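Local structure of superoxide dismutase (Chaetomium thermophilum, 4BR6) at residues L63-H67 against N145-V149. The protein catalyses the dismutation of superoxide to hydrogen peroxide and molecular oxygen at a manganese centre, probably protecting cells from toxic radicals. Sequence-based numbering, arbitrary orientation.
Sequences LLNFH and NQDPV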
loop_
_atom_site.group_PDB
_atom_site.type_symbol
_atom_site.label_atom_id
_atom_site.label_comp_id
_atom_site.label_asym_id
_atom_site.label_seq_id
_atom_site.Cartn_x
_atom_site.Cartn_y
_atom_site.Cartn_z
ATOM N N LEU B 63 8.132 -5.201 10.637
ATOM C CA LEU B 63 8.810 -6.487 10.778
ATOM C C LEU B 63 7.966 -7.559 11.471
ATOM O O LEU B 63 8.062 -8.737 11.131
ATOM C CB LEU B 63 10.123 -6.299 11.524
ATOM C CG LEU B 63 11.209 -5.599 10.708
ATOM C CD1 LEU B 63 12.282 -4.995 11.616
ATOM C CD2 LEU B 63 11.827 -6.577 9.692
ATOM N N LEU B 64 7.158 -7.171 12.449
ATOM C CA LEU B 64 6.262 -8.121 13.102
ATOM C C LEU B 64 5.218 -8.636 12.108
ATOM O O LEU B 64 4.929 -9.840 12.052
ATOM C CB LEU B 64 5.552 -7.494 14.302
ATOM C CG LEU B 64 4.498 -8.404 14.964
ATOM C CD1 LEU B 64 5.107 -9.724 15.481
ATOM C CD2 LEU B 64 3.776 -7.661 16.083
ATOM N N ASN B 65 4.663 -7.722 11.318
ATOM C CA ASN B 65 3.703 -8.090 10.277
ATOM C C ASN B 65 4.339 -9.018 9.265
ATOM O O ASN B 65 3.798 -10.083 8.955
ATOM C CB ASN B 65 3.163 -6.832 9.577
ATOM C CG ASN B 65 2.156 -7.148 8.469
ATOM O OD1 ASN B 65 1.017 -7.514 8.734
ATOM N ND2 ASN B 65 2.570 -6.965 7.223
ATOM N N PHE B 66 5.499 -8.611 8.759
ATOM C CA PHE B 66 6.161 -9.323 7.670
ATOM C C PHE B 66 6.612 -10.716 8.095
ATOM O O PHE B 66 6.276 -11.717 7.443
ATOM C CB PHE B 66 7.363 -8.512 7.168
ATOM C CG PHE B 66 8.098 -9.146 6.012
ATOM C CD1 PHE B 66 7.479 -9.353 4.795
ATOM C CD2 PHE B 66 9.426 -9.505 6.140
ATOM C CE1 PHE B 66 8.160 -9.927 3.744
ATOM C CE2 PHE B 66 10.115 -10.080 5.078
ATOM C CZ PHE B 66 9.480 -10.289 3.885
ATOM N N HIS B 67 7.373 -10.775 9.184
ATOM C CA HIS B 67 7.905 -12.037 9.680
ATOM C C HIS B 67 6.828 -12.860 10.355
ATOM O O HIS B 67 6.825 -14.080 10.258
ATOM C CB HIS B 67 9.052 -11.781 10.647
ATOM C CG HIS B 67 10.274 -11.249 9.980
ATOM N ND1 HIS B 67 10.920 -11.921 8.967
ATOM C CD2 HIS B 67 10.947 -10.087 10.148
ATOM C CE1 HIS B 67 11.951 -11.205 8.553
ATOM N NE2 HIS B 67 11.990 -10.090 9.256
ATOM N N ASN B 145 2.750 -9.705 -0.493
ATOM C CA ASN B 145 3.911 -10.026 0.320
ATOM C C ASN B 145 3.587 -11.139 1.320
ATOM O O ASN B 145 3.286 -12.246 0.893
ATOM C CB ASN B 145 4.453 -8.749 0.957
ATOM C CG ASN B 145 4.818 -7.704 -0.081
ATOM O OD1 ASN B 145 5.199 -8.034 -1.201
ATOM N ND2 ASN B 145 4.694 -6.444 0.282
ATOM N N GLN B 146 3.639 -10.866 2.621
ATOM C CA GLN B 146 3.302 -11.885 3.624
ATOM C C GLN B 146 2.110 -11.502 4.482
ATOM O O GLN B 146 1.892 -12.106 5.529
ATOM C CB GLN B 146 4.487 -12.202 4.545
ATOM C CG GLN B 146 5.737 -12.717 3.847
ATOM C CD GLN B 146 5.537 -14.031 3.108
ATOM O OE1 GLN B 146 4.509 -14.703 3.235
ATOM N NE2 GLN B 146 6.535 -14.411 2.337
ATOM N N ASP B 147 1.332 -10.518 4.046
ATOM C CA ASP B 147 0.147 -10.120 4.788
ATOM C C ASP B 147 -0.762 -11.339 4.984
ATOM O O ASP B 147 -0.971 -12.097 4.050
ATOM C CB ASP B 147 -0.612 -9.021 4.052
ATOM C CG ASP B 147 0.195 -7.741 3.905
ATOM O OD1 ASP B 147 1.225 -7.590 4.595
ATOM O OD2 ASP B 147 -0.205 -6.879 3.096
ATOM N N PRO B 148 -1.282 -11.545 6.206
ATOM C CA PRO B 148 -2.098 -12.741 6.460
ATOM C C PRO B 148 -3.589 -12.632 6.108
ATOM O O PRO B 148 -4.117 -11.553 5.899
ATOM C CB PRO B 148 -1.953 -12.934 7.967
ATOM C CG PRO B 148 -1.664 -11.571 8.495
ATOM C CD PRO B 148 -0.888 -10.870 7.456
ATOM N N VAL B 149 -4.257 -13.780 6.049
ATOM C CA VAL B 149 -5.716 -13.831 5.973
ATOM C C VAL B 149 -6.272 -13.885 7.395
ATOM O O VAL B 149 -6.168 -14.919 8.056
ATOM C CB VAL B 149 -6.172 -15.088 5.229
ATOM C CG1 VAL B 149 -7.687 -15.204 5.209
ATOM C CG2 VAL B 149 -5.600 -15.082 3.817
#
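The CA atoms of Phe66 and Gln146, 5.6 Å apart, are the nearest such pair where a turn of helix 61-79 faces the irregular loop that follows strand 138-144. The polar link is made one residue along on the loop and one back on the helix: Asn65 ND2 donates to Asp147 OD1 at 3.0 Å, with an N-H...O angle of 162°. The carboxylate oxygen lies practically in the amide plane of Asn65 and is approached nearly in line with its C-O bond, although amide and carboxylate planes are turned 54° apart. Asn65 reaches across because CG stands anti to the backbone N (chi1 180°), while its OD1 passes 4.1 Å from Pro148 CD. Replacing Asn65 with a leucine would probably leave Asp147 OD1 without this donor and its carboxylate less firmly oriented. The contact joins the alpha-hairpin and C-terminal domains of the iron/manganese superoxide dismutase fold, close to the metal site between them. Gln146 lays its aliphatic part against the helix, CG lying 3.7 Å from Phe66 CE1 in an oblique approach and CB 3.4 Å from the carbonyl O of Phe66. Its chain then bends at chi2, and the buried amide is gripped at both ends: OE1 by Trp126 and Asn73, NE2 by the hydroxyl of Tyr34. This places the Gln146 side chain about 5 Å, at nearest atoms, from the manganese ion held by His26, His74, Asp160 and His164, a second-shell position. Phe66 also meets Tyr34 edge-to-face and packs on Gln122 of a neighbouring subunit.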